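Local coordinates for protein fiber (Human adenovirus 35, PDB 2QLK) that probably attaches the virus to host cells, its trimeric head domain, the part described here, binding the receptor CD46, at residues T23-T26 with G27-P30; S163-L166 with N167-I171. One frame throughout, in Å; residues are numbered along the deposited sequence.

Contact 1 (T23-T26 with G27-P30)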
# COMPACT_ATOMS: atom_id res chain seq x y z
N THR A 23 -5.63 6.94 -17.01
CA THR A 23 -4.55 6.01 -16.74
C THR A 23 -3.38 6.10 -17.73
O THR A 23 -3.56 5.95 -18.95
CB THR A 23 -5.12 4.57 -16.66
OG1 THR A 23 -4.06 3.61 -16.79
CG2 THR A 23 -6.16 4.36 -17.75
N LEU A 24 -2.20 6.36 -17.19
CA LEU A 24 -0.96 6.47 -17.96
C LEU A 24 -0.09 5.24 -17.61
O LEU A 24 0.20 5.00 -16.44
CB LEU A 24 -0.25 7.76 -17.57
CG LEU A 24 0.93 8.28 -18.36
CD1 LEU A 24 0.55 8.49 -19.83
CD2 LEU A 24 1.38 9.60 -17.72
N TRP A 25 0.31 4.46 -18.61
CA TRP A 25 1.10 3.26 -18.31
C TRP A 25 2.00 2.79 -19.44
O TRP A 25 1.98 3.32 -20.56
CB TRP A 25 0.17 2.11 -17.90
CG TRP A 25 -0.74 1.62 -19.01
CD1 TRP A 25 -1.04 2.26 -20.17
CD2 TRP A 25 -1.47 0.38 -19.04
NE1 TRP A 25 -1.91 1.51 -20.92
CE2 TRP A 25 -2.19 0.35 -20.26
CE3 TRP A 25 -1.58 -0.71 -18.16
CZ2 TRP A 25 -3.01 -0.72 -20.62
CZ3 TRP A 25 -2.41 -1.79 -18.53
CH2 TRP A 25 -3.11 -1.78 -19.75
N THR A 26 2.77 1.76 -19.13
CA THR A 26 3.69 1.19 -20.08
C THR A 26 3.00 0.12 -20.93
O THR A 26 3.61 -0.42 -21.84
CB THR A 26 4.89 0.51 -19.37
OG1 THR A 26 4.42 -0.45 -18.42
CG2 THR A 26 5.77 1.51 -18.68
N GLY A 27 1.73 -0.16 -20.65
CA GLY A 27 1.02 -1.20 -21.37
C GLY A 27 1.34 -2.48 -20.62
O GLY A 27 2.43 -2.59 -20.05
N ILE A 28 0.42 -3.45 -20.61
CA ILE A 28 0.65 -4.69 -19.87
C ILE A 28 2.00 -5.38 -20.04
O ILE A 28 2.93 -5.11 -19.28
CB ILE A 28 -0.46 -5.73 -20.16
CG1 ILE A 28 -1.79 -5.22 -19.59
CG2 ILE A 28 -0.11 -7.07 -19.51
CD1 ILE A 28 -2.95 -6.14 -19.82
N ASN A 29 2.12 -6.26 -21.03
CA ASN A 29 3.37 -6.99 -21.27
C ASN A 29 4.21 -6.27 -22.32
O ASN A 29 4.29 -6.72 -23.47
CB ASN A 29 3.06 -8.41 -21.74
CG ASN A 29 4.31 -9.24 -21.98
OD1 ASN A 29 5.17 -8.89 -22.79
ND2 ASN A 29 4.41 -10.36 -21.27
N PRO A 30 4.87 -5.17 -21.95
CA PRO A 30 5.70 -4.40 -22.87
C PRO A 30 6.96 -5.12 -23.28
O PRO A 30 7.37 -6.09 -22.63
CB PRO A 30 6.02 -3.15 -22.07
CG PRO A 30 6.30 -3.76 -20.74
CD PRO A 30 5.13 -4.73 -20.56
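Gly27 lays its backbone flat over the indole of Trp25, two residues earlier in the chain. Its CA stands 3.8 Å from the centroid of the five-membered ring and only 14° off the ring normal, a CH-pi contact made squarely on the face. The ring reaches this place because Trp25 CG sits between the backbone N and the carbonyl carbon (chi1 67°), which turns the indole forward under the chain that follows. At Gly27 that chain takes a positive phi, 87°, a conformation natural to glycine, which brings the bare CA down on the ring. The TLWT sequence, Thr23 to Thr26, is a familiar motif at the start of adenovirus fibre knobs; here it forms short strand 23-25, which lies between strands 106-107 and 45-54, and Gly27 follows it in the turn. Beyond the turn Ile28 runs alongside the tryptophan, CG1 meeting CZ3 of Trp25 at 3.6 Å, while Ile208 of the second subunit packs on the same indole. Thr26 OG1 approaches Gly27 O at 3.3 Å, at best a weak bond, and its stronger partner is the backbone N of Leu49 on the neighbouring strand. Thr26 O, for its part, lies 3.6 Å from Pro30 CB, where the chain curls back.

Contact 2 (S163-L166 with N167-I171)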
# COMPACT_ATOMS: atom_id res chain seq x y z
N SER A 163 12.85 2.46 -3.13
CA SER A 163 12.72 3.88 -2.90
C SER A 163 12.28 4.57 -4.17
O SER A 163 12.75 4.26 -5.27
CB SER A 163 14.06 4.48 -2.48
OG SER A 163 14.36 4.17 -1.13
N ILE A 164 11.35 5.49 -4.02
CA ILE A 164 10.90 6.25 -5.16
C ILE A 164 11.19 7.69 -4.83
O ILE A 164 10.79 8.19 -3.78
CB ILE A 164 9.42 6.05 -5.40
CG1 ILE A 164 9.14 4.56 -5.59
CG2 ILE A 164 8.98 6.91 -6.60
CD1 ILE A 164 7.69 4.23 -5.94
N MET A 165 11.93 8.36 -5.70
CA MET A 165 12.26 9.76 -5.46
C MET A 165 11.51 10.60 -6.46
O MET A 165 11.58 10.36 -7.69
CB MET A 165 13.76 9.98 -5.59
CG MET A 165 14.20 11.37 -5.17
SD MET A 165 15.95 11.68 -5.51
CE MET A 165 15.83 12.85 -6.91
N LEU A 166 10.77 11.59 -5.96
CA LEU A 166 9.98 12.44 -6.83
C LEU A 166 10.66 13.77 -7.12
O LEU A 166 11.12 14.45 -6.20
CB LEU A 166 8.59 12.67 -6.21
CG LEU A 166 7.84 11.37 -5.85
CD1 LEU A 166 6.72 11.70 -4.90
CD2 LEU A 166 7.34 10.64 -7.12
N ASN A 167 10.73 14.13 -8.40
CA ASN A 167 11.36 15.39 -8.81
C ASN A 167 12.72 15.57 -8.13
O ASN A 167 13.63 14.78 -8.34
CB ASN A 167 10.41 16.57 -8.48
CG ASN A 167 9.08 16.46 -9.20
OD1 ASN A 167 8.98 15.83 -10.26
ND2 ASN A 167 8.04 17.08 -8.64
N SER A 168 12.88 16.61 -7.32
CA SER A 168 14.16 16.83 -6.62
C SER A 168 15.40 17.14 -7.49
O SER A 168 15.92 18.26 -7.45
CB SER A 168 14.48 15.63 -5.72
OG SER A 168 15.80 15.72 -5.22
N ARG A 169 15.89 16.15 -8.24
CA ARG A 169 17.07 16.37 -9.08
C ARG A 169 16.73 16.38 -10.58
O ARG A 169 16.60 15.32 -11.19
CB ARG A 169 18.12 15.27 -8.84
CG ARG A 169 18.33 14.84 -7.39
CD ARG A 169 18.94 15.91 -6.51
NE ARG A 169 17.97 16.95 -6.16
CZ ARG A 169 18.15 17.83 -5.18
NH1 ARG A 169 19.26 17.81 -4.45
NH2 ARG A 169 17.22 18.74 -4.93
N MET A 170 16.59 17.56 -11.17
CA MET A 170 16.28 17.66 -12.60
C MET A 170 17.56 17.53 -13.42
O MET A 170 18.22 18.53 -13.73
CB MET A 170 15.58 18.99 -12.94
CG MET A 170 16.27 20.24 -12.42
SD MET A 170 15.51 21.74 -13.09
CE MET A 170 13.98 21.80 -12.14
N ILE A 171 17.91 16.29 -13.77
CA ILE A 171 19.11 15.99 -14.54
C ILE A 171 19.61 17.16 -15.37
O ILE A 171 20.75 17.59 -15.23
CB ILE A 171 18.88 14.80 -15.50
CG1 ILE A 171 20.10 14.60 -16.39
CG2 ILE A 171 17.64 15.05 -16.34
CD1 ILE A 171 19.91 13.56 -17.48
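Leaving strand 157-166 at Leu166, the backbone bends through Asn167 and Ser168, both with positive phi (48° and 65°), and Arg169 N closes the bend with a 2.6 Å hydrogen bond to Asn167 O. Into this bend reaches Met165. Its CG lies anti to the backbone N (chi1 -172°) and the chain stays extended as far as SD, then bends at chi3, so that the terminal methyl is the part that touches. CE lies 3.3 Å from Ser168 CB and as near to Asn167 O, so the packing around this one methyl is close. The poorly ordered Arg169 passes by CE, the methionine and arginine chains crossing at about a right angle. Arg169 folds back on the turn: NH2 donates to Ser168 O at 2.9 Å from above the carbonyl plane, and NE adds a weak bond to the same oxygen. The Ser168 hydroxyl is engaged by Asp138. Asn167 CB stays 3.2 Å from Leu166 O, and its amide is held at both ends, OD1 accepting from Ala178 N and ND2 donating to the carbonyls of Tyr130 and Pro125, which fixes its rotation. Leu166, meanwhile, packs against Tyr207 of strand 203-208. A classic gamma turn centred on Ser168, followed by an inverse gamma turn centred on Met170, thus forms the exit from strand 157-166 in the antiparallel beta-sandwich of the fibre knob.

How the contacts relate
Both contacts illustrate how a beta strand gives way to a loop, but they belong to different sheets of the sandwich and lie on opposite sides of the chain's centre, their centres 21 Å apart. Both are largely buried, yet for different reasons. Contact 1 follows strand 23-25 and faces a second subunit, so its burial owes part to trimer assembly; contact 2 follows strand 157-166 and is covered within its own chain. The chemistry follows suit: an aromatic face under a glycine backbone at 23-30, against a thioether methyl inside a polar turn at 163-171. Positive phi angles serve both bends, taken by glycine in contact 1 and by asparagine and serine in contact 2.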